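Local coordinates for 1-pyrroline-5-carboxylate dehydrogenase (Thermus thermophilus, PDB 1UZB), which probably oxidises glutamate semialdehyde, the open form of 1-pyrroline-5-carboxylate, to glutamate, using a nicotinamide cofactor as other aldehyde dehydrogenases do, at residues 100-105 and 226-231; 104-109 and 140-145; 247-252 and 272-277; 294-299 and 447-452; 325-330 and 435-440. All blocks are in the same frame, centred on the assembly; numbering follows the deposited sequence.

Interaction 1: 100-105 and 226-231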
# COMPACT_ATOMS: atom_id res chain seq x y z
N ARG A 100 -10.52 -2.04 23.13
CA ARG A 100 -10.33 -3.23 23.94
C ARG A 100 -11.52 -3.42 24.88
O ARG A 100 -11.92 -4.54 25.16
CB ARG A 100 -9.03 -3.15 24.76
CG ARG A 100 -7.78 -3.56 24.00
CD ARG A 100 -6.55 -3.56 24.90
NE ARG A 100 -5.99 -2.22 25.12
CZ ARG A 100 -5.14 -1.62 24.29
NH1 ARG A 100 -4.74 -2.23 23.19
NH2 ARG A 100 -4.70 -0.40 24.57
N LEU A 101 -12.11 -2.32 25.34
CA LEU A 101 -13.27 -2.42 26.23
C LEU A 101 -14.42 -3.07 25.46
O LEU A 101 -15.12 -3.94 25.99
CB LEU A 101 -13.68 -1.03 26.74
CG LEU A 101 -14.00 -0.99 28.25
CD1 LEU A 101 -14.31 0.44 28.67
CD2 LEU A 101 -15.16 -1.92 28.56
N LEU A 102 -14.62 -2.66 24.21
CA LEU A 102 -15.68 -3.27 23.41
C LEU A 102 -15.39 -4.76 23.22
O LEU A 102 -16.29 -5.59 23.37
CB LEU A 102 -15.79 -2.60 22.03
CG LEU A 102 -16.87 -1.52 21.91
CD1 LEU A 102 -16.49 -0.32 22.75
CD2 LEU A 102 -17.05 -1.13 20.44
N LEU A 103 -14.15 -5.10 22.89
CA LEU A 103 -13.81 -6.50 22.69
C LEU A 103 -14.09 -7.32 23.95
O LEU A 103 -14.52 -8.47 23.85
CB LEU A 103 -12.34 -6.63 22.29
CG LEU A 103 -11.99 -6.04 20.92
CD1 LEU A 103 -10.48 -6.09 20.72
CD2 LEU A 103 -12.71 -6.80 19.81
N LYS A 104 -13.86 -6.74 25.12
CA LYS A 104 -14.15 -7.45 26.36
C LYS A 104 -15.66 -7.69 26.44
O LYS A 104 -16.10 -8.79 26.78
CB LYS A 104 -13.67 -6.63 27.56
CG LYS A 104 -14.21 -7.09 28.89
CD LYS A 104 -13.86 -8.54 29.20
CE LYS A 104 -12.41 -8.69 29.62
NZ LYS A 104 -12.13 -10.07 30.14
N ALA A 105 -16.45 -6.67 26.14
CA ALA A 105 -17.90 -6.81 26.18
C ALA A 105 -18.38 -7.90 25.22
O ALA A 105 -19.30 -8.65 25.54
CB ALA A 105 -18.57 -5.48 25.84
N ALA A 226 -18.22 -5.58 31.91
CA ALA A 226 -17.09 -5.24 31.04
C ALA A 226 -16.26 -4.11 31.62
O ALA A 226 -15.05 -4.04 31.41
CB ALA A 226 -17.59 -4.85 29.65
N GLY A 227 -16.92 -3.20 32.34
CA GLY A 227 -16.19 -2.11 32.96
C GLY A 227 -16.28 -0.73 32.34
O GLY A 227 -15.39 0.09 32.54
N PHE A 228 -17.33 -0.46 31.57
CA PHE A 228 -17.47 0.87 30.99
C PHE A 228 -17.53 1.86 32.16
O PHE A 228 -18.24 1.63 33.14
CB PHE A 228 -18.75 0.97 30.16
CG PHE A 228 -18.62 0.37 28.79
CD1 PHE A 228 -18.02 1.09 27.76
CD2 PHE A 228 -19.07 -0.92 28.53
CE1 PHE A 228 -17.88 0.53 26.49
CE2 PHE A 228 -18.93 -1.49 27.27
CZ PHE A 228 -18.33 -0.76 26.25
N PRO A 229 -16.76 2.96 32.08
CA PRO A 229 -16.76 3.95 33.15
C PRO A 229 -18.15 4.50 33.44
O PRO A 229 -19.01 4.55 32.56
CB PRO A 229 -15.82 5.03 32.62
CG PRO A 229 -14.86 4.25 31.77
CD PRO A 229 -15.77 3.29 31.04
N PRO A 230 -18.40 4.92 34.69
CA PRO A 230 -19.71 5.46 35.05
C PRO A 230 -20.16 6.58 34.12
O PRO A 230 -19.39 7.49 33.82
CB PRO A 230 -19.49 5.95 36.48
CG PRO A 230 -18.46 4.99 37.01
CD PRO A 230 -17.49 4.91 35.86
N GLY A 231 -21.41 6.50 33.68
CA GLY A 231 -21.96 7.51 32.80
C GLY A 231 -21.77 7.31 31.31
O GLY A 231 -22.47 7.95 30.52
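L101 sets one methyl over the ring of F228, and the two side chains join helix 95-111 to the turn that ends helix 213-226. That turn is a Schellman motif. G227 is the first residue to leave the helix, with positive phi (105°), and the turn lets F228 come back against helix 95-111. The methyl CD2 of L101 stands over the centre of the F228 ring, 3.9 Å from the centroid and 5° from the ring normal. This is a CH-pi contact on one face. L102 meets the same ring differently: its CD1 sits at the edge, in the ring plane, 4.0 Å from F228 CZ. One ring thus receives neighbouring leucines from two directions. W90 of helix 73-90 also packs on F228.

At the last residue of helix 213-226 the contact is made by small groups. A105 CB and A226 CB meet at 4.0 Å. K104 gives only its aliphatic part: CG lies 4.0 Å from A226 CA, and the bent chain carries NZ away to O of F516, the C-terminal residue of the third subunit. The second branch of L101 reaches further along the loop, where its CD1 lies 4.0 Å from P229 CD.

Interaction 2: 104-109 and 140-145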
# COMPACT_ATOMS: atom_id res chain seq x y z
N LYS A 104 -13.86 -6.74 25.12
CA LYS A 104 -14.15 -7.45 26.36
C LYS A 104 -15.66 -7.69 26.44
O LYS A 104 -16.10 -8.79 26.78
CB LYS A 104 -13.67 -6.63 27.56
CG LYS A 104 -14.21 -7.09 28.89
CD LYS A 104 -13.86 -8.54 29.20
CE LYS A 104 -12.41 -8.69 29.62
NZ LYS A 104 -12.13 -10.07 30.14
N ALA A 105 -16.45 -6.67 26.14
CA ALA A 105 -17.90 -6.81 26.18
C ALA A 105 -18.38 -7.90 25.22
O ALA A 105 -19.30 -8.65 25.54
CB ALA A 105 -18.57 -5.48 25.84
N ALA A 106 -17.77 -7.99 24.04
CA ALA A 106 -18.16 -9.00 23.08
C ALA A 106 -17.87 -10.40 23.62
O ALA A 106 -18.67 -11.32 23.42
CB ALA A 106 -17.43 -8.79 21.76
N ALA A 107 -16.74 -10.55 24.29
CA ALA A 107 -16.37 -11.85 24.85
C ALA A 107 -17.36 -12.25 25.94
O ALA A 107 -17.75 -13.41 26.04
CB ALA A 107 -14.96 -11.80 25.43
N LEU A 108 -17.77 -11.28 26.75
CA LEU A 108 -18.74 -11.53 27.81
C LEU A 108 -20.11 -11.87 27.22
O LEU A 108 -20.81 -12.74 27.74
CB LEU A 108 -18.84 -10.31 28.73
CG LEU A 108 -17.57 -10.01 29.54
CD1 LEU A 108 -17.75 -8.71 30.30
CD2 LEU A 108 -17.28 -11.16 30.51
N MET A 109 -20.49 -11.18 26.15
CA MET A 109 -21.78 -11.46 25.52
C MET A 109 -21.75 -12.85 24.89
O MET A 109 -22.73 -13.60 24.98
CB MET A 109 -22.09 -10.41 24.45
CG MET A 109 -23.46 -10.61 23.80
SD MET A 109 -23.96 -9.28 22.68
CE MET A 109 -24.44 -8.02 23.85
N ASP A 140 -21.48 -9.32 16.58
CA ASP A 140 -20.85 -8.80 15.37
C ASP A 140 -20.68 -7.28 15.42
O ASP A 140 -19.62 -6.76 15.06
CB ASP A 140 -21.64 -9.16 14.11
CG ASP A 140 -21.50 -10.62 13.71
OD1 ASP A 140 -20.63 -11.32 14.26
OD2 ASP A 140 -22.26 -11.05 12.82
N PHE A 141 -21.71 -6.56 15.86
CA PHE A 141 -21.61 -5.11 15.93
C PHE A 141 -20.46 -4.68 16.85
O PHE A 141 -19.69 -3.79 16.51
CB PHE A 141 -22.92 -4.49 16.46
CG PHE A 141 -23.98 -4.31 15.42
CD1 PHE A 141 -25.29 -4.71 15.67
CD2 PHE A 141 -23.70 -3.70 14.20
CE1 PHE A 141 -26.30 -4.52 14.74
CE2 PHE A 141 -24.70 -3.49 13.25
CZ PHE A 141 -26.01 -3.91 13.52
N ILE A 142 -20.35 -5.33 18.00
CA ILE A 142 -19.29 -4.98 18.94
C ILE A 142 -17.91 -5.26 18.35
O ILE A 142 -17.03 -4.40 18.38
CB ILE A 142 -19.44 -5.77 20.26
CG1 ILE A 142 -20.81 -5.48 20.89
CG2 ILE A 142 -18.34 -5.37 21.23
CD1 ILE A 142 -21.13 -6.37 22.09
N GLU A 143 -17.74 -6.46 17.79
CA GLU A 143 -16.46 -6.84 17.19
C GLU A 143 -16.10 -5.95 16.00
O GLU A 143 -14.95 -5.54 15.85
CB GLU A 143 -16.52 -8.30 16.72
CG GLU A 143 -16.66 -9.34 17.82
CD GLU A 143 -15.36 -9.62 18.56
OE1 GLU A 143 -14.30 -9.17 18.09
OE2 GLU A 143 -15.41 -10.30 19.60
N TYR A 144 -17.09 -5.65 15.17
CA TYR A 144 -16.86 -4.83 13.99
C TYR A 144 -16.53 -3.38 14.35
O TYR A 144 -15.52 -2.85 13.90
CB TYR A 144 -18.09 -4.86 13.07
CG TYR A 144 -17.86 -4.18 11.74
CD1 TYR A 144 -17.32 -4.88 10.66
CD2 TYR A 144 -18.14 -2.83 11.58
CE1 TYR A 144 -17.07 -4.24 9.44
CE2 TYR A 144 -17.89 -2.18 10.38
CZ TYR A 144 -17.35 -2.89 9.31
OH TYR A 144 -17.11 -2.24 8.13
N TYR A 145 -17.38 -2.75 15.15
CA TYR A 145 -17.14 -1.36 15.53
C TYR A 145 -15.85 -1.17 16.34
O TYR A 145 -15.21 -0.13 16.24
CB TYR A 145 -18.36 -0.81 16.30
CG TYR A 145 -19.61 -0.68 15.45
CD1 TYR A 145 -20.88 -0.80 16.03
CD2 TYR A 145 -19.54 -0.44 14.07
CE1 TYR A 145 -22.04 -0.69 15.27
CE2 TYR A 145 -20.70 -0.34 13.29
CZ TYR A 145 -21.94 -0.47 13.90
OH TYR A 145 -23.09 -0.40 13.14
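I142 presents both of its branches to helix 95-111. Its CG2 is trans to the backbone N and rests against A106, with I142 CG2 3.6 Å from A106 CB. The other branch leaves beside the backbone N and runs on extended. It carries I142 CD1 past A106 CA to the end of M109, 4.1 Å from M109 CE. M109 is stretched out through its first two torsions and turns at the last one (chi3 -76°). This turn places its sulfur and its methyl both beside I142 CD1. The two side chains cross at a slant.

The helices, 95-111 and 128-149, run antiparallel. Their short segments cross at -158° with axes 8.9 Å apart. The methyl of A106 fills the narrow place between them, and its CA lies 5.9 Å from I142 CA. The pair probably belongs to the helices packed on the cofactor-binding domain, as in other aldehyde dehydrogenases. Helix 188-199 closes one side: its T191 touches both M109 and I142.

E143 sits one residue along from I142 and bends at its second torsion (chi2 -77°). The bend folds the carboxylate back over A106, where E143 OE2 lies only 3.3 Å from A106 CB. E143 CG and CD pack on the same alanine. The acid is not held by that methyl. R110 of helix 95-111 makes a salt bridge to OE2, and R147, on E143's own helix, makes one to OE1.

Interaction 3: 247-252 and 272-277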
# COMPACT_ATOMS: atom_id res chain seq x y z
N LEU A 247 -35.75 13.88 26.02
CA LEU A 247 -34.37 13.85 25.55
C LEU A 247 -34.19 14.35 24.12
O LEU A 247 -33.27 15.12 23.84
CB LEU A 247 -33.81 12.43 25.68
CG LEU A 247 -33.61 12.00 27.13
CD1 LEU A 247 -33.22 10.53 27.19
CD2 LEU A 247 -32.54 12.87 27.77
N VAL A 248 -35.07 13.93 23.22
CA VAL A 248 -34.99 14.36 21.83
C VAL A 248 -35.05 15.88 21.70
O VAL A 248 -34.34 16.47 20.88
CB VAL A 248 -36.12 13.72 20.99
CG1 VAL A 248 -36.23 14.42 19.64
CG2 VAL A 248 -35.84 12.23 20.79
N GLU A 249 -35.90 16.52 22.51
CA GLU A 249 -36.07 17.97 22.46
C GLU A 249 -35.16 18.75 23.41
O GLU A 249 -35.16 19.98 23.42
CB GLU A 249 -37.53 18.32 22.78
CG GLU A 249 -38.55 17.65 21.86
CD GLU A 249 -39.98 17.96 22.25
OE1 GLU A 249 -40.35 17.70 23.42
OE2 GLU A 249 -40.74 18.45 21.39
N HIS A 250 -34.37 18.03 24.20
CA HIS A 250 -33.48 18.65 25.18
C HIS A 250 -32.38 19.49 24.53
O HIS A 250 -31.75 19.07 23.56
CB HIS A 250 -32.86 17.56 26.05
CG HIS A 250 -32.39 18.04 27.39
ND1 HIS A 250 -31.35 18.93 27.55
CD2 HIS A 250 -32.82 17.74 28.64
CE1 HIS A 250 -31.15 19.15 28.83
NE2 HIS A 250 -32.03 18.44 29.52
N PRO A 251 -32.12 20.69 25.07
CA PRO A 251 -31.07 21.52 24.48
C PRO A 251 -29.67 20.93 24.66
O PRO A 251 -28.74 21.28 23.93
CB PRO A 251 -31.23 22.86 25.21
CG PRO A 251 -31.77 22.45 26.55
CD PRO A 251 -32.79 21.39 26.18
N ARG A 252 -29.52 20.03 25.63
CA ARG A 252 -28.22 19.42 25.90
C ARG A 252 -27.99 18.02 25.33
O ARG A 252 -27.03 17.35 25.69
CB ARG A 252 -27.95 19.42 27.41
CG ARG A 252 -27.88 20.81 28.02
CD ARG A 252 -26.76 21.63 27.41
NE ARG A 252 -25.45 21.02 27.63
CZ ARG A 252 -24.30 21.55 27.22
NH1 ARG A 252 -24.29 22.69 26.55
NH2 ARG A 252 -23.16 20.92 27.47
N ALA A 272 -35.37 17.37 15.91
CA ALA A 272 -33.93 17.54 15.88
C ALA A 272 -33.51 18.77 15.08
O ALA A 272 -32.42 19.31 15.29
CB ALA A 272 -33.27 16.29 15.30
N GLY A 273 -34.37 19.21 14.17
CA GLY A 273 -34.06 20.37 13.36
C GLY A 273 -34.29 21.70 14.06
O GLY A 273 -33.88 22.74 13.55
N ARG A 274 -34.94 21.66 15.21
CA ARG A 274 -35.23 22.88 15.97
C ARG A 274 -34.16 23.19 17.01
O ARG A 274 -33.52 22.29 17.54
CB ARG A 274 -36.59 22.75 16.67
CG ARG A 274 -37.77 22.51 15.74
CD ARG A 274 -39.09 22.81 16.44
NE ARG A 274 -39.35 21.91 17.56
CZ ARG A 274 -39.67 20.63 17.44
NH1 ARG A 274 -39.89 19.89 18.52
NH2 ARG A 274 -39.79 20.08 16.23
N LEU A 275 -33.98 24.47 17.28
CA LEU A 275 -33.02 24.90 18.28
C LEU A 275 -33.77 25.10 19.60
O LEU A 275 -34.51 26.08 19.76
CB LEU A 275 -32.37 26.23 17.87
CG LEU A 275 -31.22 26.72 18.77
CD1 LEU A 275 -29.96 25.91 18.46
CD2 LEU A 275 -30.97 28.20 18.53
N ALA A 276 -33.61 24.16 20.52
CA ALA A 276 -34.27 24.26 21.82
C ALA A 276 -33.68 25.46 22.53
O ALA A 276 -32.55 25.86 22.26
CB ALA A 276 -34.04 22.99 22.63
N PRO A 277 -34.44 26.07 23.46
CA PRO A 277 -33.91 27.24 24.17
C PRO A 277 -32.58 26.95 24.87
O PRO A 277 -32.48 26.02 25.67
CB PRO A 277 -35.03 27.55 25.17
CG PRO A 277 -36.26 27.15 24.41
CD PRO A 277 -35.85 25.83 23.80
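E249 and R274 form the polar part of this contact, and A276 with P251 forms the apolar part. E249 OE2 lies 3.3 Å from R274 NH1 in a salt bridge. The oxygen is near the guanidinium plane, at its edge, but the carboxylate is turned 88° to that plane. One oxygen faces one nitrogen, so this is not a paired, side-on bridge. The two side chains run side by side and point the same way. The arginine turns at chi3 (-64°) to bring NH1 round to the acid.

Beside them A276 points its methyl at the other backbone. A276 CB is 3.3 Å from E249 O and 3.8 Å from P251 CB. The P251 ring also touches the next carbonyl, with P251 CB 3.4 Å from P277 O.

The outer shell sets these loops in place. The H250 side chain starts out away from segment 272-277. Its ND1 accepts the N-H of R252 at 2.9 Å, nearly in the ring plane, and its NE2 is bonded to E77. This is consistent with a proton on NE2. K283 binds the carbonyls of V248 and H250, and Q279 binds the N-H of A276. The two segments lead into strands 255-259 and 284-288, which are parallel neighbours in the sheet that in this family forms the Rossmann-like cofactor domain. Helix 262-272 makes the beta-alpha-beta crossover between them.

R274 also packs on E270 of the fourth subunit. The single, long bridge at the surface probably adds little alone; the loops also rest on the P251-A276 contact and the K283 NZ bonds.

Interaction 4: 294-299 and 447-452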
# COMPACT_ATOMS: atom_id res chain seq x y z
N ALA A 294 -40.04 -5.51 -1.40
CA ALA A 294 -40.52 -6.44 -2.40
C ALA A 294 -39.45 -7.38 -2.95
O ALA A 294 -38.26 -7.06 -2.99
CB ALA A 294 -41.15 -5.68 -3.56
N ILE A 295 -39.92 -8.55 -3.37
CA ILE A 295 -39.07 -9.52 -4.03
C ILE A 295 -39.74 -9.69 -5.39
O ILE A 295 -40.95 -9.94 -5.47
CB ILE A 295 -39.04 -10.90 -3.34
CG1 ILE A 295 -38.23 -10.81 -2.04
CG2 ILE A 295 -38.43 -11.93 -4.29
CD1 ILE A 295 -38.22 -12.09 -1.24
N ILE A 296 -38.96 -9.51 -6.44
CA ILE A 296 -39.43 -9.67 -7.81
C ILE A 296 -38.98 -11.03 -8.30
O ILE A 296 -37.85 -11.43 -8.05
CB ILE A 296 -38.78 -8.64 -8.77
CG1 ILE A 296 -39.23 -7.21 -8.41
CG2 ILE A 296 -39.14 -8.98 -10.22
CD1 ILE A 296 -38.48 -6.14 -9.18
N VAL A 297 -39.86 -11.75 -8.99
CA VAL A 297 -39.49 -13.03 -9.56
C VAL A 297 -39.94 -13.02 -11.01
O VAL A 297 -41.09 -12.71 -11.30
CB VAL A 297 -40.16 -14.23 -8.85
CG1 VAL A 297 -39.62 -15.53 -9.44
CG2 VAL A 297 -39.91 -14.18 -7.36
N ASP A 298 -39.03 -13.32 -11.94
CA ASP A 298 -39.42 -13.37 -13.34
C ASP A 298 -39.48 -14.82 -13.82
O ASP A 298 -39.19 -15.74 -13.07
CB ASP A 298 -38.53 -12.50 -14.25
CG ASP A 298 -37.10 -13.00 -14.36
OD1 ASP A 298 -36.87 -14.22 -14.33
OD2 ASP A 298 -36.20 -12.14 -14.52
N GLU A 299 -39.88 -15.02 -15.08
CA GLU A 299 -40.03 -16.37 -15.61
C GLU A 299 -38.77 -17.21 -15.78
O GLU A 299 -38.87 -18.42 -16.01
CB GLU A 299 -40.78 -16.32 -16.95
CG GLU A 299 -40.03 -15.61 -18.07
CD GLU A 299 -40.81 -15.59 -19.36
OE1 GLU A 299 -41.94 -15.05 -19.37
OE2 GLU A 299 -40.30 -16.10 -20.38
N GLY A 447 -34.82 -5.19 -0.91
CA GLY A 447 -35.50 -5.69 -2.08
C GLY A 447 -34.74 -6.88 -2.61
O GLY A 447 -33.56 -7.06 -2.30
N GLY A 448 -35.42 -7.70 -3.39
CA GLY A 448 -34.77 -8.86 -3.96
C GLY A 448 -35.27 -9.19 -5.34
O GLY A 448 -36.35 -8.75 -5.76
N VAL A 449 -34.45 -9.94 -6.08
CA VAL A 449 -34.82 -10.39 -7.42
C VAL A 449 -34.37 -11.82 -7.61
O VAL A 449 -33.21 -12.16 -7.33
CB VAL A 449 -34.13 -9.57 -8.54
CG1 VAL A 449 -34.53 -10.13 -9.90
CG2 VAL A 449 -34.53 -8.10 -8.44
N TYR A 450 -35.30 -12.68 -8.02
CA TYR A 450 -34.98 -14.06 -8.35
C TYR A 450 -35.11 -14.09 -9.87
O TYR A 450 -36.19 -13.85 -10.43
CB TYR A 450 -35.94 -15.06 -7.72
CG TYR A 450 -35.57 -15.43 -6.30
CD1 TYR A 450 -35.98 -14.64 -5.23
CD2 TYR A 450 -34.78 -16.56 -6.03
CE1 TYR A 450 -35.62 -14.96 -3.92
CE2 TYR A 450 -34.42 -16.88 -4.72
CZ TYR A 450 -34.84 -16.08 -3.68
OH TYR A 450 -34.51 -16.40 -2.38
N SER A 451 -33.98 -14.35 -10.53
CA SER A 451 -33.92 -14.40 -11.98
C SER A 451 -32.59 -15.00 -12.40
O SER A 451 -31.59 -14.89 -11.68
CB SER A 451 -34.02 -12.98 -12.57
OG SER A 451 -33.78 -12.99 -13.97
N ARG A 452 -32.57 -15.64 -13.57
CA ARG A 452 -31.34 -16.22 -14.09
C ARG A 452 -30.79 -15.31 -15.19
O ARG A 452 -29.65 -15.46 -15.63
CB ARG A 452 -31.59 -17.61 -14.68
CG ARG A 452 -31.80 -18.73 -13.68
CD ARG A 452 -31.75 -20.07 -14.42
NE ARG A 452 -31.90 -21.24 -13.56
CZ ARG A 452 -33.06 -21.81 -13.25
NH1 ARG A 452 -33.09 -22.87 -12.46
NH2 ARG A 452 -34.20 -21.32 -13.74
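The hydroxyl of S451 gives its proton to the carboxylate of D298, with OG 2.6 Å from D298 OD2. It approaches on the syn side, 18° out of the carboxylate plane. Other groups also hold this pair. S451 OG is bonded to K453 N and to T300 OG1, D298 OD2 is bonded to H456 ND1, and D298 OD1 is bonded to T300 OG1. The acid reaches the serine because CG stands between the backbone N and the carbonyl carbon (chi1 67°).

These residues follow the ends of two parallel strands, 293-297 and 446-450. The strands are neighbours in the sheet that in this family belongs to the catalytic domain. The backbone bonds alternate: G448 N to A294 O, I296 N to G448 O and Y450 N to I296 O, all 2.8 to 2.9 Å. The last, D298 N to Y450 O, is longer at 3.3 Å.

I295, V297 and Y450 share one face, which helix 303-315 covers. I295 CG2 meets the Y450 ring at its edge, 3.8 Å from CD1. G448, level with I295, has no side chain, so I295 lies close against that strand. I296 and V449 share the other face, under F431 of helix 431-439.

Several bonds thus satisfy a buried acid just beyond the strands. The donors around D298 would probably stabilise its negative charge and keep the strand ends together.

Interaction 5: 325-330 and 435-440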
# COMPACT_ATOMS: atom_id res chain seq x y z
N ALA A 325 -40.01 -9.30 3.44
CA ALA A 325 -40.66 -9.23 2.14
C ALA A 325 -42.16 -9.15 2.40
O ALA A 325 -42.77 -10.13 2.84
CB ALA A 325 -40.34 -10.46 1.31
N SER A 326 -42.76 -7.99 2.16
CA SER A 326 -44.19 -7.81 2.35
C SER A 326 -44.88 -7.70 0.99
O SER A 326 -46.11 -7.67 0.90
CB SER A 326 -44.49 -6.57 3.20
OG SER A 326 -43.93 -5.40 2.64
N ARG A 327 -44.07 -7.64 -0.07
CA ARG A 327 -44.60 -7.58 -1.43
C ARG A 327 -43.89 -8.62 -2.28
O ARG A 327 -42.67 -8.78 -2.19
CB ARG A 327 -44.38 -6.19 -2.05
CG ARG A 327 -45.11 -5.05 -1.35
CD ARG A 327 -44.93 -3.75 -2.13
NE ARG A 327 -43.53 -3.35 -2.20
CZ ARG A 327 -43.01 -2.59 -3.16
NH1 ARG A 327 -41.72 -2.28 -3.12
NH2 ARG A 327 -43.76 -2.16 -4.16
N LEU A 328 -44.66 -9.34 -3.09
CA LEU A 328 -44.12 -10.35 -4.00
C LEU A 328 -44.61 -9.91 -5.37
O LEU A 328 -45.80 -9.96 -5.66
CB LEU A 328 -44.65 -11.75 -3.67
CG LEU A 328 -44.19 -12.84 -4.63
CD1 LEU A 328 -42.66 -12.93 -4.65
CD2 LEU A 328 -44.79 -14.17 -4.21
N ILE A 329 -43.68 -9.44 -6.20
CA ILE A 329 -44.00 -8.95 -7.54
C ILE A 329 -43.63 -10.02 -8.55
O ILE A 329 -42.46 -10.34 -8.75
CB ILE A 329 -43.23 -7.65 -7.84
CG1 ILE A 329 -43.58 -6.60 -6.78
CG2 ILE A 329 -43.59 -7.13 -9.22
CD1 ILE A 329 -42.69 -5.37 -6.82
N LEU A 330 -44.65 -10.59 -9.20
CA LEU A 330 -44.43 -11.66 -10.17
C LEU A 330 -44.78 -11.26 -11.59
O LEU A 330 -45.87 -10.73 -11.84
CB LEU A 330 -45.28 -12.87 -9.78
CG LEU A 330 -45.10 -13.37 -8.34
CD1 LEU A 330 -46.10 -14.48 -8.02
CD2 LEU A 330 -43.68 -13.87 -8.16
N LEU A 435 -40.04 -3.54 -11.91
CA LEU A 435 -39.18 -2.54 -11.30
C LEU A 435 -39.97 -1.27 -10.98
O LEU A 435 -39.76 -0.65 -9.94
CB LEU A 435 -38.00 -2.21 -12.21
CG LEU A 435 -36.91 -3.28 -12.31
CD1 LEU A 435 -35.93 -2.91 -13.40
CD2 LEU A 435 -36.20 -3.42 -10.96
N GLU A 436 -40.87 -0.89 -11.88
CA GLU A 436 -41.69 0.30 -11.66
C GLU A 436 -42.52 0.14 -10.39
O GLU A 436 -42.56 1.04 -9.55
CB GLU A 436 -42.61 0.54 -12.86
CG GLU A 436 -41.89 1.05 -14.10
CD GLU A 436 -42.80 1.14 -15.31
OE1 GLU A 436 -42.35 1.67 -16.35
OE2 GLU A 436 -43.96 0.67 -15.23
N VAL A 437 -43.18 -1.01 -10.26
CA VAL A 437 -44.00 -1.28 -9.08
C VAL A 437 -43.12 -1.38 -7.83
O VAL A 437 -43.49 -0.87 -6.77
CB VAL A 437 -44.80 -2.59 -9.27
CG1 VAL A 437 -45.47 -3.00 -7.96
CG2 VAL A 437 -45.85 -2.41 -10.35
N ALA A 438 -41.96 -2.00 -7.97
CA ALA A 438 -41.05 -2.15 -6.84
C ALA A 438 -40.64 -0.79 -6.29
O ALA A 438 -40.62 -0.58 -5.07
CB ALA A 438 -39.82 -2.94 -7.27
N ASN A 439 -40.32 0.15 -7.18
CA ASN A 439 -39.89 1.48 -6.77
C ASN A 439 -41.01 2.41 -6.33
O ASN A 439 -40.75 3.38 -5.61
CB ASN A 439 -39.12 2.16 -7.90
CG ASN A 439 -37.74 1.57 -8.10
OD1 ASN A 439 -37.05 1.26 -7.14
ND2 ASN A 439 -37.34 1.42 -9.36
N ASP A 440 -42.24 2.12 -6.73
CA ASP A 440 -43.35 2.99 -6.39
C ASP A 440 -43.96 2.84 -5.01
O ASP A 440 -45.11 2.41 -4.86
CB ASP A 440 -44.44 2.89 -7.47
CG ASP A 440 -45.52 3.95 -7.31
OD1 ASP A 440 -45.22 5.03 -6.77
OD2 ASP A 440 -46.67 3.70 -7.74
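Helix 435-439 runs nearly antiparallel to strand 325-330, at 166°, with the segment axes 9.4 Å apart and I329 and A438 the nearest pair. R327 spans the gap and uses both of its terminal nitrogens. NH1 points straight at A438 O, 2.8 Å away with a 176° angle at the hydrogen, and meets it on a lone pair in the carbonyl plane. NH2 reaches V437 O at 2.9 Å, but stands 40° above that carbonyl plane. Both oxygens lie close to the guanidinium plane, at its edge. A bend at chi3 turns the group toward the helix. R327 NE makes a weak bond to K292 O.

I329, two residues on, packs on the same turn. Its CD1 lies 3.6 Å from A438 CA and 3.8 Å from V437 CG1. The same methyl also sits above the guanidinium face, toward its rim.

In the catalytic-domain sheet expected of this family, helix 431-439 covers one face and follows strand 422-428, the neighbour of strand 325-331. V437 touches I426 and V428 of that strand. The arginine donates to carbonyls of the last turn of the helix, so its positive charge probably suits the negative end of the helix dipole.

Overall arrangement
Interactions 1 and 2 are buried and share helix 95-111, with centres 10 Å apart. Both rest on apolar side chains, and their charged groups find partners elsewhere, in interaction 1 partly on other subunits. Interactions 4 and 5 are also buried, with centres 9 Å apart. They join one sheet to itself and to its covering helix, and strands 293-297 and 325-331 are neighbours in the sheet, probably bonded from I329 N to I295 O. Here polar bonds matter most: backbone and D298-S451 bonds in one, arginine-to-carbonyl bonds in the other. Interaction 3 is the surface contact, two loops that meet through one long salt bridge and small apolar groups. It touches none of the others.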